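Local coordinates for calcium uptake protein 3, mitochondrial (Homo sapiens, PDB 6AGI), which senses calcium through its EF-hands and, as a disulfide-linked heterodimer with MICU1, regulates the mitochondrial calcium uniporter channel, at residues T101-G106 against L303-D308; G106-F111 against L225-F230. All blocks are in the same frame, centred on the assembly; numbering follows the deposited sequence.

Interaction 1. Residues T101-G106 against L303-D308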
ATOM      1  N   THR B 101      -1.230   7.437 -10.300  1.00 22.05           N
ATOM      2  CA  THR B 101      -0.574   6.609  -9.285  1.00 25.60           C
ATOM      3  C   THR B 101      -1.294   5.288  -9.004  1.00 26.95           C
ATOM      4  O   THR B 101      -0.724   4.430  -8.316  1.00 26.51           O
ATOM      5  CB  THR B 101      -0.419   7.373  -7.956  1.00 17.10           C
ATOM      6  OG1 THR B 101      -1.708   7.647  -7.405  1.00 20.29           O
ATOM      7  CG2 THR B 101       0.295   8.694  -8.169  1.00 22.63           C
ATOM      8  N   LYS B 102      -2.530   5.111  -9.484  1.00 25.00           N
ATOM      9  CA  LYS B 102      -3.304   3.937  -9.114  1.00 19.90           C
ATOM     10  C   LYS B 102      -2.792   2.682  -9.806  1.00  9.63           C
ATOM     11  O   LYS B 102      -2.362   2.729 -10.953  1.00  8.98           O
ATOM     12  CB  LYS B 102      -4.791   4.105  -9.446  1.00 16.34           C
ATOM     13  CG  LYS B 102      -5.531   4.989  -8.471  1.00 24.84           C
ATOM     14  CD  LYS B 102      -7.025   4.937  -8.729  1.00 39.84           C
ATOM     15  CE  LYS B 102      -7.812   5.905  -7.829  1.00 49.98           C
ATOM     16  NZ  LYS B 102      -7.688   7.340  -8.189  1.00 40.81           N
ATOM     17  N   PRO B 103      -2.855   1.541  -9.136  1.00 18.24           N
ATOM     18  CA  PRO B 103      -2.659   0.272  -9.829  1.00 14.77           C
ATOM     19  C   PRO B 103      -3.947  -0.049 -10.571  1.00 14.67           C
ATOM     20  O   PRO B 103      -4.979   0.607 -10.396  1.00 19.91           O
ATOM     21  CB  PRO B 103      -2.392  -0.732  -8.697  1.00  9.06           C
ATOM     22  CG  PRO B 103      -2.357   0.099  -7.423  1.00  9.65           C
ATOM     23  CD  PRO B 103      -3.183   1.311  -7.718  1.00 18.87           C
ATOM     24  N   HIS B 104      -3.873  -1.055 -11.440  1.00 17.54           N
ATOM     25  CA  HIS B 104      -5.043  -1.349 -12.255  1.00 16.73           C
ATOM     26  C   HIS B 104      -6.238  -1.766 -11.390  1.00 24.48           C
ATOM     27  O   HIS B 104      -7.348  -1.235 -11.551  1.00 23.78           O
ATOM     28  CB  HIS B 104      -4.694  -2.417 -13.294  1.00 10.96           C
ATOM     29  CG  HIS B 104      -3.778  -1.922 -14.368  1.00 27.33           C
ATOM     30  ND1 HIS B 104      -4.254  -1.273 -15.489  1.00 36.08           N
ATOM     31  CD2 HIS B 104      -2.436  -2.004 -14.521  1.00 32.57           C
ATOM     32  CE1 HIS B 104      -3.242  -0.965 -16.280  1.00 33.49           C
ATOM     33  NE2 HIS B 104      -2.128  -1.394 -15.716  1.00 32.05           N
ATOM     34  N   ALA B 105      -6.007  -2.625 -10.386  1.00 14.01           N
ATOM     35  CA  ALA B 105      -7.093  -3.010  -9.493  1.00 20.58           C
ATOM     36  C   ALA B 105      -7.680  -1.794  -8.759  1.00 30.79           C
ATOM     37  O   ALA B 105      -8.868  -1.781  -8.352  1.00 34.13           O
ATOM     38  CB  ALA B 105      -6.558  -4.076  -8.551  1.00 11.58           C
ATOM     39  N   GLY B 106      -6.883  -0.738  -8.634  1.00  8.97           N
ATOM     40  CA  GLY B 106      -7.395   0.451  -8.013  1.00 17.85           C
ATOM     41  C   GLY B 106      -8.455   1.131  -8.843  1.00 21.75           C
ATOM     42  O   GLY B 106      -9.283   1.850  -8.279  1.00  8.31           O
ATOM     43  N   LEU B 303       5.897  -0.145 -10.289  1.00 19.50           N
ATOM     44  CA  LEU B 303       5.967   0.861  -9.225  1.00 28.09           C
ATOM     45  C   LEU B 303       4.595   1.191  -8.692  1.00 32.57           C
ATOM     46  O   LEU B 303       4.463   1.532  -7.510  1.00 38.57           O
ATOM     47  CB  LEU B 303       6.631   2.163  -9.666  1.00 20.23           C
ATOM     48  CG  LEU B 303       8.130   2.096  -9.834  1.00 21.93           C
ATOM     49  CD1 LEU B 303       8.734   3.474 -10.108  1.00 22.54           C
ATOM     50  CD2 LEU B 303       8.728   1.398  -8.625  1.00 26.69           C
ATOM     51  N   ASN B 304       3.558   1.060  -9.518  1.00 17.43           N
ATOM     52  CA  ASN B 304       2.271   1.313  -8.900  1.00 22.89           C
ATOM     53  C   ASN B 304       1.755   0.113  -8.126  1.00 24.38           C
ATOM     54  O   ASN B 304       0.833   0.274  -7.322  1.00 27.18           O
ATOM     55  CB  ASN B 304       1.250   1.807  -9.929  1.00 15.50           C
ATOM     56  CG  ASN B 304       1.455   3.266 -10.253  1.00 15.42           C
ATOM     57  OD1 ASN B 304       2.218   3.947  -9.581  1.00 42.05           O
ATOM     58  ND2 ASN B 304       0.770   3.760 -11.251  1.00 14.61           N
ATOM     59  N   ASN B 305       2.372  -1.056  -8.283  1.00 30.72           N
ATOM     60  CA  ASN B 305       2.002  -2.235  -7.505  1.00 29.17           C
ATOM     61  C   ASN B 305       3.057  -2.530  -6.430  1.00 26.02           C
ATOM     62  O   ASN B 305       3.280  -3.688  -6.010  1.00 32.41           O
ATOM     63  CB  ASN B 305       1.820  -3.413  -8.448  1.00 41.49           C
ATOM     64  CG  ASN B 305       0.396  -3.598  -8.883  1.00 53.24           C
ATOM     65  OD1 ASN B 305       0.065  -3.442 -10.069  1.00 63.63           O
ATOM     66  ND2 ASN B 305      -0.474  -3.898  -7.926  1.00 52.21           N
ATOM     67  N   LEU B 306       3.738  -1.476  -5.983  1.00 20.50           N
ATOM     68  CA  LEU B 306       4.861  -1.694  -5.089  1.00 27.27           C
ATOM     69  C   LEU B 306       4.458  -2.355  -3.777  1.00 35.89           C
ATOM     70  O   LEU B 306       5.278  -3.072  -3.191  1.00 45.84           O
ATOM     71  CB  LEU B 306       5.580  -0.377  -4.804  1.00 28.38           C
ATOM     72  CG  LEU B 306       7.009  -0.686  -4.331  1.00 30.30           C
ATOM     73  CD1 LEU B 306       7.864  -1.176  -5.475  1.00 24.59           C
ATOM     74  CD2 LEU B 306       7.648   0.519  -3.676  1.00 51.78           C
ATOM     75  N   GLU B 307       3.254  -2.053  -3.300  1.00 32.07           N
ATOM     76  CA  GLU B 307       2.766  -2.592  -2.038  1.00 43.25           C
ATOM     77  C   GLU B 307       2.777  -4.100  -2.119  1.00 37.84           C
ATOM     78  O   GLU B 307       3.452  -4.776  -1.343  1.00 41.13           O
ATOM     79  CB  GLU B 307       1.352  -2.087  -1.748  1.00 57.36           C
ATOM     80  CG  GLU B 307       1.300  -0.682  -1.171  1.00 79.79           C
ATOM     81  CD  GLU B 307       1.526   0.387  -2.222  1.00 96.95           C
ATOM     82  OE1 GLU B 307       1.751   0.030  -3.397  1.00 95.88           O
ATOM     83  OE2 GLU B 307       1.477   1.586  -1.872  1.00113.51           O
ATOM     84  N   ASP B 308       2.023  -4.623  -3.075  1.00 45.20           N
ATOM     85  CA  ASP B 308       1.958  -6.066  -3.277  1.00 22.08           C
ATOM     86  C   ASP B 308       3.365  -6.641  -3.323  1.00 36.41           C
ATOM     87  O   ASP B 308       3.637  -7.695  -2.722  1.00 36.06           O
ATOM     88  CB  ASP B 308       1.214  -6.417  -4.571  1.00 24.48           C
ATOM     89  CG  ASP B 308      -0.308  -6.238  -4.459  1.00 56.77           C
ATOM     90  OD1 ASP B 308      -0.744  -5.428  -3.600  1.00 63.58           O
ATOM     91  OD2 ASP B 308      -1.079  -6.929  -5.168  1.00 62.34           O
TER
HETATM   92  O   HOH W   1      -3.229  -4.171  -9.959  1.00 32.50           O

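Interaction 2. Residues G106-F111 against L225-F230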
ATOM      1  N   GLY B 106      -6.883  -0.738  -8.634  1.00  8.97           N
ATOM      2  CA  GLY B 106      -7.395   0.451  -8.013  1.00 17.85           C
ATOM      3  C   GLY B 106      -8.455   1.131  -8.843  1.00 21.75           C
ATOM      4  O   GLY B 106      -9.283   1.850  -8.279  1.00  8.31           O
ATOM      5  N   PHE B 107      -8.451   0.916 -10.168  1.00 13.44           N
ATOM      6  CA  PHE B 107      -9.461   1.559 -11.003  1.00 20.13           C
ATOM      7  C   PHE B 107     -10.835   1.116 -10.539  1.00 15.92           C
ATOM      8  O   PHE B 107     -11.792   1.907 -10.523  1.00 11.21           O
ATOM      9  CB  PHE B 107      -9.289   1.211 -12.492  1.00 28.67           C
ATOM     10  CG  PHE B 107      -7.957   1.600 -13.105  1.00 23.11           C
ATOM     11  CD1 PHE B 107      -7.020   2.367 -12.413  1.00 15.92           C
ATOM     12  CD2 PHE B 107      -7.618   1.111 -14.365  1.00 24.69           C
ATOM     13  CE1 PHE B 107      -5.786   2.691 -12.988  1.00 19.30           C
ATOM     14  CE2 PHE B 107      -6.379   1.413 -14.953  1.00 37.02           C
ATOM     15  CZ  PHE B 107      -5.458   2.208 -14.270  1.00 32.49           C
ATOM     16  N   ARG B 108     -10.940  -0.155 -10.129  1.00 12.69           N
ATOM     17  CA  ARG B 108     -12.194  -0.662  -9.595  1.00 12.16           C
ATOM     18  C   ARG B 108     -12.487  -0.059  -8.240  1.00 15.64           C
ATOM     19  O   ARG B 108     -13.641   0.317  -7.968  1.00 23.25           O
ATOM     20  CB  ARG B 108     -12.151  -2.172  -9.494  1.00 13.31           C
ATOM     21  CG  ARG B 108     -13.436  -2.771  -9.061  1.00 15.12           C
ATOM     22  CD  ARG B 108     -13.258  -4.271  -8.882  1.00 27.18           C
ATOM     23  NE  ARG B 108     -12.616  -4.919 -10.034  1.00 34.79           N
ATOM     24  CZ  ARG B 108     -13.253  -5.561 -11.017  1.00 30.19           C
ATOM     25  NH1 ARG B 108     -14.580  -5.659 -11.021  1.00 26.15           N
ATOM     26  NH2 ARG B 108     -12.554  -6.112 -12.004  1.00 28.06           N
ATOM     27  N   ILE B 109     -11.466   0.058  -7.368  1.00 10.62           N
ATOM     28  CA  ILE B 109     -11.748   0.739  -6.100  1.00 10.17           C
ATOM     29  C   ILE B 109     -12.268   2.161  -6.360  1.00 12.41           C
ATOM     30  O   ILE B 109     -13.193   2.634  -5.690  1.00 10.05           O
ATOM     31  CB  ILE B 109     -10.512   0.746  -5.184  1.00  9.23           C
ATOM     32  CG1 ILE B 109     -10.224  -0.644  -4.643  1.00 19.74           C
ATOM     33  CG2 ILE B 109     -10.697   1.683  -3.976  1.00  8.66           C
ATOM     34  CD1 ILE B 109      -8.739  -0.820  -4.200  1.00 11.34           C
ATOM     35  N   ALA B 110     -11.720   2.841  -7.365  1.00  9.08           N
ATOM     36  CA  ALA B 110     -12.118   4.214  -7.667  1.00 22.43           C
ATOM     37  C   ALA B 110     -13.548   4.284  -8.202  1.00 23.99           C
ATOM     38  O   ALA B 110     -14.378   5.051  -7.691  1.00 10.25           O
ATOM     39  CB  ALA B 110     -11.133   4.821  -8.665  1.00  8.07           C
ATOM     40  N   PHE B 111     -13.851   3.468  -9.221  1.00 25.33           N
ATOM     41  CA  PHE B 111     -15.212   3.358  -9.746  1.00 17.90           C
ATOM     42  C   PHE B 111     -16.235   3.115  -8.639  1.00 22.85           C
ATOM     43  O   PHE B 111     -17.279   3.793  -8.573  1.00 13.99           O
ATOM     44  CB  PHE B 111     -15.283   2.225 -10.774  1.00 14.75           C
ATOM     45  CG  PHE B 111     -16.626   2.094 -11.418  1.00 15.05           C
ATOM     46  CD1 PHE B 111     -16.977   2.893 -12.492  1.00 15.85           C
ATOM     47  CD2 PHE B 111     -17.552   1.191 -10.925  1.00 30.13           C
ATOM     48  CE1 PHE B 111     -18.232   2.796 -13.079  1.00 25.37           C
ATOM     49  CE2 PHE B 111     -18.815   1.085 -11.507  1.00 45.01           C
ATOM     50  CZ  PHE B 111     -19.156   1.896 -12.587  1.00 38.53           C
ATOM     51  N   LEU B 225     -21.490   6.242 -17.257  1.00 39.43           N
ATOM     52  CA  LEU B 225     -20.186   5.594 -17.356  1.00 22.06           C
ATOM     53  C   LEU B 225     -20.220   4.252 -16.639  1.00 31.44           C
ATOM     54  O   LEU B 225     -20.483   4.202 -15.432  1.00 38.35           O
ATOM     55  CB  LEU B 225     -19.106   6.469 -16.738  1.00 21.25           C
ATOM     56  CG  LEU B 225     -18.337   7.472 -17.578  1.00 26.61           C
ATOM     57  CD1 LEU B 225     -17.225   8.036 -16.689  1.00 19.41           C
ATOM     58  CD2 LEU B 225     -17.747   6.785 -18.793  1.00 22.34           C
ATOM     59  N   ASN B 226     -19.951   3.170 -17.368  1.00 25.10           N
ATOM     60  CA  ASN B 226     -19.821   1.858 -16.747  1.00 38.94           C
ATOM     61  C   ASN B 226     -18.359   1.634 -16.338  1.00 28.96           C
ATOM     62  O   ASN B 226     -17.472   2.437 -16.648  1.00 26.37           O
ATOM     63  CB  ASN B 226     -20.311   0.762 -17.697  1.00 52.16           C
ATOM     64  CG  ASN B 226     -19.416   0.607 -18.934  1.00 53.05           C
ATOM     65  OD1 ASN B 226     -18.523   1.415 -19.189  1.00 59.93           O
ATOM     66  ND2 ASN B 226     -19.688  -0.415 -19.722  1.00 52.99           N
ATOM     67  N   PHE B 227     -18.094   0.517 -15.653  1.00 27.70           N
ATOM     68  CA  PHE B 227     -16.733   0.242 -15.198  1.00 33.63           C
ATOM     69  C   PHE B 227     -15.754   0.104 -16.364  1.00 35.30           C
ATOM     70  O   PHE B 227     -14.582   0.490 -16.260  1.00 30.09           O
ATOM     71  CB  PHE B 227     -16.701  -1.035 -14.372  1.00 29.24           C
ATOM     72  CG  PHE B 227     -15.334  -1.405 -13.932  1.00 26.93           C
ATOM     73  CD1 PHE B 227     -14.479  -0.452 -13.380  1.00 19.11           C
ATOM     74  CD2 PHE B 227     -14.873  -2.701 -14.133  1.00 18.49           C
ATOM     75  CE1 PHE B 227     -13.183  -0.809 -12.996  1.00 19.40           C
ATOM     76  CE2 PHE B 227     -13.589  -3.070 -13.761  1.00 17.56           C
ATOM     77  CZ  PHE B 227     -12.740  -2.131 -13.190  1.00 27.14           C
ATOM     78  N   GLU B 228     -16.205  -0.471 -17.474  1.00 35.70           N
ATOM     79  CA  GLU B 228     -15.278  -0.758 -18.559  1.00 41.60           C
ATOM     80  C   GLU B 228     -14.740   0.534 -19.193  1.00 39.34           C
ATOM     81  O   GLU B 228     -13.528   0.661 -19.423  1.00 36.82           O
ATOM     82  CB  GLU B 228     -15.971  -1.685 -19.557  1.00 57.08           C
ATOM     83  CG  GLU B 228     -16.228  -3.113 -18.974  1.00 75.51           C
ATOM     84  CD  GLU B 228     -17.554  -3.282 -18.165  1.00 76.87           C
ATOM     85  OE1 GLU B 228     -18.515  -2.503 -18.366  1.00 72.92           O
ATOM     86  OE2 GLU B 228     -17.636  -4.215 -17.322  1.00 71.61           O
ATOM     87  N   ASP B 229     -15.602   1.537 -19.415  1.00 42.17           N
ATOM     88  CA  ASP B 229     -15.083   2.796 -19.955  1.00 50.96           C
ATOM     89  C   ASP B 229     -14.165   3.511 -18.973  1.00 38.13           C
ATOM     90  O   ASP B 229     -13.128   4.051 -19.371  1.00 30.83           O
ATOM     91  CB  ASP B 229     -16.207   3.754 -20.363  1.00 61.37           C
ATOM     92  CG  ASP B 229     -17.246   3.113 -21.256  1.00 67.20           C
ATOM     93  OD1 ASP B 229     -16.844   2.466 -22.246  1.00 68.31           O
ATOM     94  OD2 ASP B 229     -18.461   3.344 -21.032  1.00 65.51           O
ATOM     95  N   PHE B 230     -14.517   3.499 -17.689  1.00 34.53           N
ATOM     96  CA  PHE B 230     -13.695   4.102 -16.640  1.00 15.59           C
ATOM     97  C   PHE B 230     -12.295   3.495 -16.631  1.00 19.77           C
ATOM     98  O   PHE B 230     -11.283   4.213 -16.653  1.00 33.57           O
ATOM     99  CB  PHE B 230     -14.427   3.846 -15.325  1.00 17.37           C
ATOM    100  CG  PHE B 230     -14.100   4.777 -14.202  1.00 30.76           C
ATOM    101  CD1 PHE B 230     -14.596   6.081 -14.190  1.00 38.63           C
ATOM    102  CD2 PHE B 230     -13.400   4.311 -13.092  1.00 34.77           C
ATOM    103  CE1 PHE B 230     -14.333   6.932 -13.126  1.00 36.87           C
ATOM    104  CE2 PHE B 230     -13.140   5.143 -12.026  1.00 40.87           C
ATOM    105  CZ  PHE B 230     -13.607   6.460 -12.044  1.00 45.20           C
TER

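Interaction 1. Residues T101-G106 against L303-D308
T101, K102 and P103, the link into the first helix of EF-hand 1, meet N304 and N305 at the break between helix 293-304 of the degenerate EF-hand 2 and helix 306-312. The amide of N304 does most of the joining, its CG packed 3.1 Å from T101 O. With CG beside the backbone N and anti to the carbonyl carbon (chi1 -78°), the side chain reaches across to the backbone around K102. There ND2 hydrogen-bonds to L100 O, near the end of helix 90-101, and adds a weak, bent bond to K102 O (3.3 Å, 121° at the hydrogen). A leucine here would probably leave both carbonyls without this shared donor and weaken the tie between the two EF-hand regions. P103 packs alongside: its CG lies against N304 O, and its CB is 3.8 Å from N305 ND2. N305 occupies the N-cap position of helix 306-312, yet its side chain makes no capping bond. Instead ND2 donates weakly to a water that also accepts from A105 N at 3.2 Å. On the second subunit, I311 packs on P103. The lead-in to EF-hand 1 thus packs on the break ending degenerate EF-hand 2, an asparagine amide donating to main-chain carbonyls.

Interaction 2. Residues G106-F111 against L225-F230
F111 reaches from helix 104-114 into the first turn of helix 227-250, where F227 and F230 receive it. Its CB touches both, 3.6 Å from F230 CD2 and 3.8 Å from F227 CD1. The ring then leaves with CG anti to the backbone N (chi1 -177°), which carries it toward the start of helix 227-250. CG still borders F227 CD1, while CD1 meets F227 CA and F230 CG. Farther out, CE1 comes to 3.4 Å from F227 N and has L225 O at the ring edge, 3.5 Å away. CZ, at the tip, also faces F227 N. CD2 and CE2 face F227 CB at 4.2 and 4.1 Å, and this CB stands almost centrally over the ring, 4.0 Å from its centroid, in a CH-pi contact. The F230 pairing is edge-to-face, the edge of F111 toward the face of F230, planes at 69°. A110 CB touches the rim of F230, and F227 CE2 lies over one face of the R108 guanidinium, near its rim, with the planes tilted 48°. N226 OD1 caps the receiving helix by accepting from D229 N. The contact is chiefly apolar and aromatic: cohesion probably rests on shape and dispersion, the CH-pi and edge-to-face pairs adding direction.

Both interactions use helix 104-114: interaction 1 lies at its N-terminal end, interaction 2 farther along, toward the first calcium loop. Along the chain, interaction 2 is nested inside the loop closed by interaction 1. Their centres are about 15 Å apart, yet they touch through K102, whose CE lies 3.6 Å from A110 CB and whose CB packs on F107. The F111 side chain comes about 4 Å from that of D115, a ligand of the calcium in EF-hand 1, and N226 packs on M121 of the same site. The second subunit reaches both contacts, with A312 of that subunit on I109, consistent with one helix linking calcium site and dimer interface.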